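Local coordinates for putative transcriptional regulator MarR (Geobacillus stearothermophilus, PDB 2RDP), which is a putative MarR-family transcriptional regulator that probably binds DNA as a dimer through its winged-helix motif, at residues P42-A47 and N83-R88; L48-E53 and G60-K65. All coordinates share one frame; numbering follows the deposited sequence. Where two conformers were deposited one is given.

Overall arrangement
Both interactions belong to one winged-helix unit of the MarR type, and both start from helix 42-54: residues 42-47 supply interaction 1 and residues 48-53 interaction 2. Along the chain, the segments of interaction 2 (48-53, then 60-65) fall between the two halves of interaction 1 (42-47 and 83-88). Their centres lie 10 Å apart, and they touch. Val86 CG1 packs 3.8 Å from Leu51 CD1 and also meets Leu48, while Leu62 CD1 approaches Ala47 O. One helix thus leans on helix 59-66 and on the start of strand 86-90, illustrating how one helix can serve two contacts in a small domain that probably binds DNA.

Interaction 1 (P42-A47 and N83-R88); sequences PPQFVA and NGLVAR
Gln44 OE1 accepts a hydrogen bond from the backbone N of Thr41, and on the side of the other segment it stands 4.4 Å from Leu85 CD1. The amide oxygen is therefore satisfied within its own neighbourhood, just ahead of helix 42-54, and faces Leu85 only at long range. The NE2 end of the same amide comes 4.5 Å from Asn83 ND2; both are donor nitrogens, and no bond joins them. Gln44 reaches this position with CG beside its backbone N (chi1 -65°) and an extended second torsion, which carries the amide out from the helix toward the other segment, where the CA atoms of Gln44 and Leu85 are 9.3 Å apart.

On the facing segment the chain is leaving helix 70-82 for strand 86-90. A Schellman motif ends that helix, with Gly84 at positive phi as its C-prime residue, Leu85 N bonded to Met80 O and Gly84 N to Glu81 O. The turn presents Leu85 to Gln44 and then starts the first strand of the wing, the beta hairpin of the winged-helix fold. Met80 of helix 70-82 touches Gln44, Ala47 and Leu85 and so links the two sides, while Ile109 of helix 104-124 also packs on Leu85.

Only 73 Å² is buried directly between the segments. The chemistry implies a loose, largely indirect join, without a hydrogen bond between the segments: Gln44 OE1 is bonded beside its own segment and not across the contact, and the two sides meet as largely buried neighbours around a common methionine.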
ATOM      1  N   PRO A  42      -5.996  -9.563  -5.417  1.00 57.59           N
ATOM      2  CA  PRO A  42      -4.867  -8.634  -5.322  1.00 57.40           C
ATOM      3  C   PRO A  42      -3.453  -9.221  -5.490  1.00 56.61           C
ATOM      4  O   PRO A  42      -2.654  -8.610  -6.193  1.00 57.48           O
ATOM      5  CB  PRO A  42      -5.042  -8.000  -3.941  1.00 57.37           C
ATOM      6  CG  PRO A  42      -6.451  -8.130  -3.662  1.00 58.31           C
ATOM      7  CD  PRO A  42      -6.895  -9.432  -4.260  1.00 57.37           C
ATOM      8  N   PRO A  43      -3.126 -10.368  -4.845  1.00 56.06           N
ATOM      9  CA  PRO A  43      -1.765 -10.911  -5.094  1.00 54.94           C
ATOM     10  C   PRO A  43      -1.563 -11.472  -6.526  1.00 55.17           C
ATOM     11  O   PRO A  43      -0.416 -11.480  -7.023  1.00 55.89           O
ATOM     12  CB  PRO A  43      -1.606 -12.005  -4.040  1.00 54.77           C
ATOM     13  CG  PRO A  43      -2.788 -11.900  -3.155  1.00 55.86           C
ATOM     14  CD  PRO A  43      -3.879 -11.207  -3.897  1.00 55.13           C
ATOM     15  N   GLN A  44      -2.646 -11.900  -7.186  1.00 53.74           N
ATOM     16  CA  GLN A  44      -2.567 -12.279  -8.578  1.00 54.14           C
ATOM     17  C   GLN A  44      -2.320 -11.047  -9.459  1.00 54.67           C
ATOM     18  O   GLN A  44      -1.467 -11.085 -10.351  1.00 54.64           O
ATOM     19  CB  GLN A  44      -3.798 -13.067  -9.025  1.00 53.83           C
ATOM     20  CG  GLN A  44      -3.940 -14.408  -8.323  1.00 54.75           C
ATOM     21  CD  GLN A  44      -5.317 -15.053  -8.564  1.00 58.97           C
ATOM     22  OE1 GLN A  44      -6.230 -14.431  -9.088  1.00 59.03           O
ATOM     23  NE2 GLN A  44      -5.451 -16.310  -8.181  1.00 59.49           N
ATOM     24  N   PHE A  45      -3.027  -9.942  -9.195  1.00 55.51           N
ATOM     25  CA  PHE A  45      -2.659  -8.661  -9.809  1.00 55.62           C
ATOM     26  C   PHE A  45      -1.139  -8.362  -9.699  1.00 55.65           C
ATOM     27  O   PHE A  45      -0.463  -8.174 -10.721  1.00 55.87           O
ATOM     28  CB  PHE A  45      -3.528  -7.496  -9.298  1.00 55.60           C
ATOM     29  CG  PHE A  45      -3.075  -6.161  -9.809  1.00 55.70           C
ATOM     30  CD1 PHE A  45      -3.389  -5.752 -11.099  1.00 55.15           C
ATOM     31  CD2 PHE A  45      -2.272  -5.341  -9.019  1.00 58.30           C
ATOM     32  CE1 PHE A  45      -2.925  -4.540 -11.599  1.00 53.98           C
ATOM     33  CE2 PHE A  45      -1.819  -4.094  -9.507  1.00 58.65           C
ATOM     34  CZ  PHE A  45      -2.167  -3.707 -10.812  1.00 54.90           C
ATOM     35  N   VAL A  46      -0.594  -8.370  -8.481  1.00 55.76           N
ATOM     36  CA  VAL A  46       0.836  -8.096  -8.293  1.00 55.43           C
ATOM     37  C   VAL A  46       1.717  -9.055  -9.112  1.00 55.40           C
ATOM     38  O   VAL A  46       2.639  -8.621  -9.816  1.00 55.27           O
ATOM     39  CB  VAL A  46       1.220  -8.129  -6.801  1.00 55.97           C
ATOM     40  CG1 VAL A  46       2.712  -7.928  -6.605  1.00 55.91           C
ATOM     41  CG2 VAL A  46       0.424  -7.043  -6.007  1.00 57.73           C
ATOM     42  N   ALA A  47       1.425 -10.365  -9.015  1.00 54.47           N
ATOM     43  CA  ALA A  47       2.179 -11.377  -9.727  1.00 53.22           C
ATOM     44  C   ALA A  47       2.162 -11.118 -11.240  1.00 53.47           C
ATOM     45  O   ALA A  47       3.225 -11.091 -11.881  1.00 53.67           O
ATOM     46  CB  ALA A  47       1.641 -12.773  -9.397  1.00 52.16           C
ATOM     47  N   ASN A  83      -6.100 -21.609 -13.549  1.00 57.39           N
ATOM     48  CA  ASN A  83      -7.084 -20.713 -14.191  1.00 57.23           C
ATOM     49  C   ASN A  83      -6.646 -20.156 -15.541  1.00 56.71           C
ATOM     50  O   ASN A  83      -7.280 -19.224 -16.045  1.00 57.33           O
ATOM     51  CB  ASN A  83      -7.423 -19.497 -13.306  1.00 57.80           C
ATOM     52  CG  ASN A  83      -7.869 -19.878 -11.892  1.00 60.11           C
ATOM     53  OD1 ASN A  83      -8.259 -21.017 -11.630  1.00 61.96           O
ATOM     54  ND2 ASN A  83      -7.799 -18.903 -10.958  1.00 61.43           N
ATOM     55  N   GLY A  84      -5.550 -20.676 -16.095  1.00 55.57           N
ATOM     56  CA  GLY A  84      -5.076 -20.292 -17.426  1.00 53.99           C
ATOM     57  C   GLY A  84      -4.549 -18.874 -17.600  1.00 53.64           C
ATOM     58  O   GLY A  84      -4.523 -18.353 -18.718  1.00 53.54           O
ATOM     59  N   LEU A  85      -4.115 -18.246 -16.508  1.00 53.09           N
ATOM     60  CA  LEU A  85      -3.522 -16.900 -16.554  1.00 52.48           C
ATOM     61  C   LEU A  85      -2.038 -16.934 -16.868  1.00 51.95           C
ATOM     62  O   LEU A  85      -1.513 -15.987 -17.415  1.00 51.86           O
ATOM     63  CB  LEU A  85      -3.685 -16.195 -15.201  1.00 52.83           C
ATOM     64  CG  LEU A  85      -5.092 -16.064 -14.634  1.00 53.57           C
ATOM     65  CD1 LEU A  85      -5.045 -15.627 -13.159  1.00 53.73           C
ATOM     66  CD2 LEU A  85      -5.909 -15.114 -15.510  1.00 53.02           C
ATOM     67  N   VAL A  86      -1.364 -18.023 -16.495  1.00 51.67           N
ATOM     68  CA  VAL A  86       0.087 -18.191 -16.711  1.00 50.77           C
ATOM     69  C   VAL A  86       0.371 -19.643 -17.071  1.00 50.71           C
ATOM     70  O   VAL A  86      -0.432 -20.524 -16.774  1.00 50.80           O
ATOM     71  CB  VAL A  86       0.968 -17.796 -15.422  1.00 50.86           C
ATOM     72  CG1 VAL A  86       0.589 -16.413 -14.869  1.00 50.69           C
ATOM     73  CG2 VAL A  86       0.883 -18.839 -14.325  1.00 49.38           C
ATOM     74  N   ALA A  87       1.513 -19.886 -17.702  1.00 50.52           N
ATOM     75  CA  ALA A  87       2.000 -21.244 -17.936  1.00 51.81           C
ATOM     76  C   ALA A  87       3.399 -21.357 -17.349  1.00 52.69           C
ATOM     77  O   ALA A  87       4.088 -20.352 -17.169  1.00 52.91           O
ATOM     78  CB  ALA A  87       2.026 -21.568 -19.436  1.00 50.64           C
ATOM     79  N   ARG A  88       3.798 -22.577 -17.020  1.00 54.13           N
ATOM     80  CA  ARG A  88       5.179 -22.869 -16.643  1.00 55.69           C
ATOM     81  C   ARG A  88       5.965 -23.316 -17.873  1.00 56.30           C
ATOM     82  O   ARG A  88       5.501 -24.151 -18.639  1.00 55.98           O
ATOM     83  CB  ARG A  88       5.202 -23.965 -15.587  1.00 56.03           C
ATOM     84  CG  ARG A  88       4.851 -23.487 -14.199  1.00 56.77           C
ATOM     85  CD  ARG A  88       4.867 -24.659 -13.258  1.00 58.19           C
ATOM     86  NE  ARG A  88       5.161 -24.255 -11.875  1.00 59.35           N
ATOM     87  CZ  ARG A  88       4.251 -24.115 -10.914  1.00 58.06           C
ATOM     88  NH1 ARG A  88       4.636 -23.772  -9.693  1.00 56.83           N
ATOM     89  NH2 ARG A  88       2.960 -24.319 -11.172  1.00 57.85           N
TER

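Interaction 2 (L48-E53 and G60-K65); sequences LQWLLE and GELSNK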
ATOM      1  N   LEU A  48       0.962 -10.937 -11.797  1.00 54.26           N
ATOM      2  CA  LEU A  48       0.753 -10.688 -13.227  1.00 55.78           C
ATOM      3  C   LEU A  48       1.426  -9.413 -13.740  1.00 56.98           C
ATOM      4  O   LEU A  48       2.044  -9.415 -14.803  1.00 58.11           O
ATOM      5  CB  LEU A  48      -0.738 -10.667 -13.556  1.00 55.58           C
ATOM      6  CG  LEU A  48      -1.533 -11.978 -13.411  1.00 56.06           C
ATOM      7  CD1 LEU A  48      -3.016 -11.714 -13.518  1.00 54.35           C
ATOM      8  CD2 LEU A  48      -1.102 -13.000 -14.423  1.00 51.63           C
ATOM      9  N   GLN A  49       1.282  -8.327 -12.999  1.00 58.14           N
ATOM     10  CA  GLN A  49       1.965  -7.088 -13.309  1.00 59.96           C
ATOM     11  C   GLN A  49       3.509  -7.251 -13.333  1.00 59.09           C
ATOM     12  O   GLN A  49       4.161  -6.653 -14.163  1.00 58.96           O
ATOM     13  CB  GLN A  49       1.488  -6.007 -12.327  1.00 61.76           C
ATOM     14  CG  GLN A  49       2.434  -4.804 -12.145  1.00 69.31           C
ATOM     15  CD  GLN A  49       3.314  -4.844 -10.869  1.00 74.61           C
ATOM     16  OE1 GLN A  49       2.874  -5.307  -9.807  1.00 76.05           O
ATOM     17  NE2 GLN A  49       4.561  -4.324 -10.983  1.00 74.92           N
ATOM     18  N   TRP A  50       4.086  -8.065 -12.440  1.00 58.20           N
ATOM     19  CA  TRP A  50       5.536  -8.340 -12.464  1.00 57.21           C
ATOM     20  C   TRP A  50       5.942  -9.077 -13.738  1.00 57.35           C
ATOM     21  O   TRP A  50       6.962  -8.772 -14.335  1.00 57.91           O
ATOM     22  CB  TRP A  50       6.004  -9.141 -11.225  1.00 56.45           C
ATOM     23  CG  TRP A  50       6.252  -8.307 -10.023  1.00 54.57           C
ATOM     24  CD1 TRP A  50       5.618  -8.393  -8.809  1.00 54.65           C
ATOM     25  CD2 TRP A  50       7.179  -7.226  -9.910  1.00 55.05           C
ATOM     26  NE1 TRP A  50       6.092  -7.442  -7.951  1.00 51.60           N
ATOM     27  CE2 TRP A  50       7.052  -6.705  -8.597  1.00 55.01           C
ATOM     28  CE3 TRP A  50       8.109  -6.637 -10.792  1.00 54.88           C
ATOM     29  CZ2 TRP A  50       7.820  -5.611  -8.141  1.00 55.92           C
ATOM     30  CZ3 TRP A  50       8.881  -5.563 -10.336  1.00 56.04           C
ATOM     31  CH2 TRP A  50       8.737  -5.068  -9.017  1.00 55.84           C
ATOM     32  N   LEU A  51       5.142 -10.049 -14.149  1.00 57.45           N
ATOM     33  CA  LEU A  51       5.390 -10.782 -15.378  1.00 58.12           C
ATOM     34  C   LEU A  51       5.234  -9.903 -16.622  1.00 59.26           C
ATOM     35  O   LEU A  51       5.999 -10.031 -17.581  1.00 59.08           O
ATOM     36  CB  LEU A  51       4.447 -11.984 -15.466  1.00 58.07           C
ATOM     37  CG  LEU A  51       4.697 -13.123 -14.470  1.00 56.61           C
ATOM     38  CD1 LEU A  51       3.505 -14.047 -14.450  1.00 54.49           C
ATOM     39  CD2 LEU A  51       5.970 -13.862 -14.814  1.00 55.11           C
ATOM     40  N   LEU A  52       4.230  -9.030 -16.615  1.00 60.18           N
ATOM     41  CA  LEU A  52       4.046  -8.070 -17.699  1.00 61.33           C
ATOM     42  C   LEU A  52       5.273  -7.150 -17.799  1.00 62.34           C
ATOM     43  O   LEU A  52       5.823  -6.958 -18.885  1.00 62.80           O
ATOM     44  CB  LEU A  52       2.764  -7.238 -17.500  1.00 60.92           C
ATOM     45  CG  LEU A  52       2.324  -6.226 -18.579  1.00 60.33           C
ATOM     46  CD1 LEU A  52       1.823  -6.931 -19.808  1.00 59.86           C
ATOM     47  CD2 LEU A  52       1.262  -5.258 -18.040  1.00 59.46           C
ATOM     48  N   GLU A  53       5.720  -6.648 -16.655  0.50 62.60           N
ATOM     49  CA  GLU A  53       6.784  -5.656 -16.609  0.50 63.09           C
ATOM     50  C   GLU A  53       8.205  -6.229 -16.760  0.50 63.22           C
ATOM     51  O   GLU A  53       9.094  -5.555 -17.291  0.50 63.43           O
ATOM     52  CB  GLU A  53       6.624  -4.793 -15.351  0.50 62.94           C
ATOM     53  CG  GLU A  53       5.421  -3.831 -15.454  0.50 63.08           C
ATOM     54  CD  GLU A  53       5.002  -3.256 -14.120  0.50 63.50           C
ATOM     55  OE1 GLU A  53       5.663  -3.575 -13.106  0.50 64.95           O
ATOM     56  OE2 GLU A  53       4.009  -2.494 -14.080  0.50 63.79           O
ATOM     57  N   GLY A  60      11.366 -18.403  -7.834  1.00 50.07           N
ATOM     58  CA  GLY A  60      12.321 -17.719  -6.996  1.00 50.41           C
ATOM     59  C   GLY A  60      12.420 -16.229  -7.309  1.00 51.17           C
ATOM     60  O   GLY A  60      12.426 -15.417  -6.404  1.00 51.95           O
ATOM     61  N   GLU A  61      12.487 -15.859  -8.581  1.00 51.22           N
ATOM     62  CA  GLU A  61      12.570 -14.454  -8.956  1.00 52.12           C
ATOM     63  C   GLU A  61      11.294 -13.717  -8.612  1.00 52.35           C
ATOM     64  O   GLU A  61      11.322 -12.582  -8.121  1.00 53.43           O
ATOM     65  CB  GLU A  61      12.830 -14.312 -10.443  1.00 52.14           C
ATOM     66  CG  GLU A  61      14.066 -15.022 -10.869  1.00 55.92           C
ATOM     67  CD  GLU A  61      14.382 -14.813 -12.330  1.00 60.31           C
ATOM     68  OE1 GLU A  61      15.534 -14.409 -12.595  1.00 63.87           O
ATOM     69  OE2 GLU A  61      13.505 -15.061 -13.196  1.00 60.66           O
ATOM     70  N   LEU A  62      10.172 -14.367  -8.849  1.00 52.38           N
ATOM     71  CA  LEU A  62       8.885 -13.754  -8.599  1.00 52.85           C
ATOM     72  C   LEU A  62       8.707 -13.518  -7.113  1.00 52.12           C
ATOM     73  O   LEU A  62       8.287 -12.451  -6.681  1.00 52.66           O
ATOM     74  CB  LEU A  62       7.744 -14.636  -9.178  1.00 53.47           C
ATOM     75  CG  LEU A  62       6.302 -14.109  -9.059  1.00 54.69           C
ATOM     76  CD1 LEU A  62       6.184 -12.717  -9.700  1.00 55.96           C
ATOM     77  CD2 LEU A  62       5.311 -15.042  -9.732  1.00 57.37           C
ATOM     78  N   SER A  63       9.059 -14.508  -6.318  1.00 51.34           N
ATOM     79  CA  SER A  63       8.873 -14.380  -4.879  1.00 51.40           C
ATOM     80  C   SER A  63       9.779 -13.297  -4.284  1.00 50.63           C
ATOM     81  O   SER A  63       9.376 -12.619  -3.349  1.00 49.77           O
ATOM     82  CB  SER A  63       9.089 -15.736  -4.181  1.00 50.23           C
ATOM     83  OG  SER A  63      10.444 -16.055  -4.265  1.00 52.43           O
ATOM     84  N   ASN A  64      10.993 -13.144  -4.815  1.00 51.03           N
ATOM     85  CA  ASN A  64      11.889 -12.041  -4.385  1.00 51.60           C
ATOM     86  C   ASN A  64      11.364 -10.643  -4.699  1.00 52.32           C
ATOM     87  O   ASN A  64      11.612  -9.705  -3.931  1.00 52.28           O
ATOM     88  CB  ASN A  64      13.314 -12.217  -4.932  1.00 51.25           C
ATOM     89  CG  ASN A  64      14.105 -13.287  -4.168  1.00 51.87           C
ATOM     90  OD1 ASN A  64      13.772 -13.607  -3.027  1.00 52.50           O
ATOM     91  ND2 ASN A  64      15.152 -13.837  -4.793  1.00 52.20           N
ATOM     92  N   LYS A  65      10.645 -10.531  -5.822  1.00 52.98           N
ATOM     93  CA  LYS A  65       9.959  -9.306  -6.230  1.00 54.32           C
ATOM     94  C   LYS A  65       8.767  -8.963  -5.376  1.00 55.31           C
ATOM     95  O   LYS A  65       8.473  -7.806  -5.167  1.00 56.43           O
ATOM     96  CB  LYS A  65       9.601  -9.361  -7.719  1.00 53.98           C
ATOM     97  CG  LYS A  65      10.866  -9.068  -8.514  1.00 56.37           C
ATOM     98  CD  LYS A  65      10.699  -9.035  -9.997  1.00 62.71           C
ATOM     99  CE  LYS A  65      12.082  -8.781 -10.651  1.00 67.75           C
ATOM    100  NZ  LYS A  65      12.736  -7.513 -10.157  1.00 69.53           N
TER
HETATM  101  O   HOH W   1       5.461  -6.373  -5.296  1.00 61.90           O
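Lys65 lays the aliphatic part of its side chain across the indole of Trp50, and this CH-pi contact is a main part of the interface. Lys65 CB sits 3.9 Å from the centroid of the five-membered ring, 13° off its normal, while further along the chain Lys65 CD comes 3.6 Å from Trp50 CE3 over the same face. The chain is extended as far as CE and bends only at its last torsion, chi4 -57°. On the opposite face of the indole lies the amide nitrogen NE2 of Gln49, 4.0 Å above the plane, so the ring is sandwiched between a lysine chain and a side-chain amide.

The packing joins helix 42-54 to helix 59-66, the latter being, as in other MarR proteins, probably the first helix of the helix-turn-helix, followed by the presumed recognition helix 70-82. Apolar contact adds Leu62, whose CD1 meets Trp50 CB at 3.9 Å and which also packs on Thr73 and Val77 of helix 70-82.

Polar contact is indirect. A water in the indole plane accepts from Trp50 NE1 at 2.9 Å and gives a weak bond to Lys65 O. An alanine in place of Trp50 would probably leave the Lys65 chain without its aromatic platform and the water without its indole donor. Tyr22 of the second subunit meets the indole too, with the ring planes at about 60°.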